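Long-range contact in monothiol glutaredoxin-S14, chloroplastic (Arabidopsis thaliana, PDB 3IPZ), which may donate iron-sulfur clusters and reduce glutathione mixed disulfides in the chloroplast, and binds a [2Fe-2S] cluster as a homodimer or with BOLA1: residues 20-25 with 48-53. Residues are numbered along the deposited sequence; the frame is centred on the assembly and turned at random.
Sequences VVLFMK and VPFEDV
Phe23 lies alongside Val53, both side chains pointing the same way from neighbouring strands, and its ring atom CD2 comes obliquely to within 3.7 Å of Val53 CB. Strands 20-24 and 51-53 run parallel, joined through helix 34-45 in the beta-alpha-beta unit of the thioredoxin-like glutaredoxin fold. With CG turned beside the backbone N (chi1 -68°), the Phe23 ring tilts toward Val53, CD2 and CE2 lying beside CB and CG1, while Leu65, Leu14 and the probable glutathione-site residue Phe74 pack around it. Were Phe23 an alanine, the ring carbons packed on CB and CG1 of Val53 would be gone, which is likely to open a gap toward Leu14 and Leu65. On the other face, Leu22 CB meets Phe50 CD2 obliquely at 4.2 Å, and Met24, with CG between its backbone N and carbonyl carbon (chi1 63°), brings SD to 3.9 Å from Asp52 CB. Leu22 and Met24 also reach Val40 of helix 34-45. The Asp52 carboxylate turns to other partners, a salt bridge to Arg28 and a hydrogen bond to Thr27. Four nearly straight backbone bonds join the strands: Leu22 N donates to Glu51 O (2.7 Å) and Leu22 O accepts from Val53 N; Glu51 N donates to Val20 O and Met24 N to Val53 O. Where the strand pairing begins, Val20 CG1 packs on Phe50 CB (3.6 Å), and one water bridges the backbones, accepting from Val20 N and donating to Pro49 O, each at 2.8 Å.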
# COMPACT_ATOMS: atom_id res chain seq x y z
N VAL A 20 -7.32 4.35 -0.44
CA VAL A 20 -5.99 3.97 -0.90
C VAL A 20 -4.97 4.14 0.23
O VAL A 20 -4.75 5.24 0.72
CB VAL A 20 -5.55 4.82 -2.11
CG1 VAL A 20 -4.18 4.35 -2.62
CG2 VAL A 20 -6.60 4.72 -3.23
N VAL A 21 -4.35 3.03 0.63
CA VAL A 21 -3.35 3.03 1.70
C VAL A 21 -2.03 2.44 1.18
O VAL A 21 -1.98 1.31 0.69
CB VAL A 21 -3.84 2.19 2.91
CG1 VAL A 21 -2.75 2.09 3.97
CG2 VAL A 21 -5.10 2.82 3.49
N LEU A 22 -0.96 3.21 1.32
CA LEU A 22 0.36 2.79 0.87
C LEU A 22 1.32 2.51 2.02
O LEU A 22 1.56 3.38 2.85
CB LEU A 22 0.96 3.89 0.01
CG LEU A 22 2.07 3.64 -1.00
CD1 LEU A 22 3.06 4.77 -0.85
CD2 LEU A 22 2.72 2.29 -0.79
N PHE A 23 1.86 1.30 2.08
CA PHE A 23 2.83 0.99 3.12
C PHE A 23 4.18 1.14 2.43
O PHE A 23 4.49 0.42 1.50
CB PHE A 23 2.61 -0.42 3.65
CG PHE A 23 1.33 -0.56 4.41
CD1 PHE A 23 0.21 -1.16 3.83
CD2 PHE A 23 1.22 -0.04 5.70
CE1 PHE A 23 -1.00 -1.24 4.52
CE2 PHE A 23 0.01 -0.11 6.40
CZ PHE A 23 -1.10 -0.71 5.81
N MET A 24 4.98 2.10 2.90
CA MET A 24 6.26 2.39 2.27
C MET A 24 7.44 2.55 3.22
O MET A 24 7.31 2.46 4.45
CB MET A 24 6.14 3.69 1.48
CG MET A 24 5.82 4.89 2.35
SD MET A 24 5.49 6.43 1.45
CE MET A 24 7.11 6.71 0.68
N LYS A 25 8.61 2.76 2.63
CA LYS A 25 9.83 2.99 3.38
C LYS A 25 9.97 4.50 3.34
O LYS A 25 10.29 5.09 2.30
CB LYS A 25 11.01 2.30 2.69
CG LYS A 25 10.91 0.79 2.75
CD LYS A 25 12.12 0.10 2.19
CE LYS A 25 12.02 -1.39 2.38
NZ LYS A 25 13.18 -2.11 1.76
N VAL A 48 -4.81 10.85 -7.06
CA VAL A 48 -5.64 10.05 -6.18
C VAL A 48 -5.19 10.32 -4.75
O VAL A 48 -3.99 10.34 -4.47
CB VAL A 48 -5.52 8.51 -6.52
CG1 VAL A 48 -4.48 8.29 -7.60
CG2 VAL A 48 -5.15 7.71 -5.28
N PRO A 49 -6.14 10.57 -3.84
CA PRO A 49 -5.77 10.83 -2.45
C PRO A 49 -5.43 9.50 -1.79
O PRO A 49 -6.03 8.47 -2.11
CB PRO A 49 -7.03 11.46 -1.87
CG PRO A 49 -8.13 10.76 -2.62
CD PRO A 49 -7.59 10.71 -4.05
N PHE A 50 -4.47 9.51 -0.87
CA PHE A 50 -4.09 8.27 -0.20
C PHE A 50 -3.40 8.48 1.14
O PHE A 50 -2.93 9.57 1.45
CB PHE A 50 -3.18 7.45 -1.11
CG PHE A 50 -1.85 8.11 -1.40
CD1 PHE A 50 -1.76 9.15 -2.32
CD2 PHE A 50 -0.70 7.70 -0.73
CE1 PHE A 50 -0.55 9.78 -2.57
CE2 PHE A 50 0.53 8.33 -0.96
CZ PHE A 50 0.60 9.37 -1.89
N GLU A 51 -3.37 7.42 1.94
CA GLU A 51 -2.71 7.46 3.23
C GLU A 51 -1.36 6.73 3.11
O GLU A 51 -1.31 5.60 2.63
CB GLU A 51 -3.56 6.77 4.29
CG GLU A 51 -2.91 6.76 5.67
CD GLU A 51 -2.88 8.14 6.31
OE1 GLU A 51 -2.07 8.36 7.24
OE2 GLU A 51 -3.68 9.01 5.89
N ASP A 52 -0.28 7.38 3.52
CA ASP A 52 1.03 6.75 3.47
C ASP A 52 1.48 6.39 4.88
O ASP A 52 1.43 7.20 5.80
CB ASP A 52 2.06 7.66 2.78
CG ASP A 52 2.29 8.98 3.52
OD1 ASP A 52 1.30 9.69 3.80
OD2 ASP A 52 3.46 9.32 3.79
N VAL A 53 1.90 5.14 5.05
CA VAL A 53 2.36 4.64 6.33
C VAL A 53 3.81 4.18 6.25
O VAL A 53 4.16 3.31 5.45
CB VAL A 53 1.47 3.47 6.79
CG1 VAL A 53 2.02 2.84 8.06
CG2 VAL A 53 0.07 3.97 7.01
O HOH W 1 -7.62 7.10 -0.19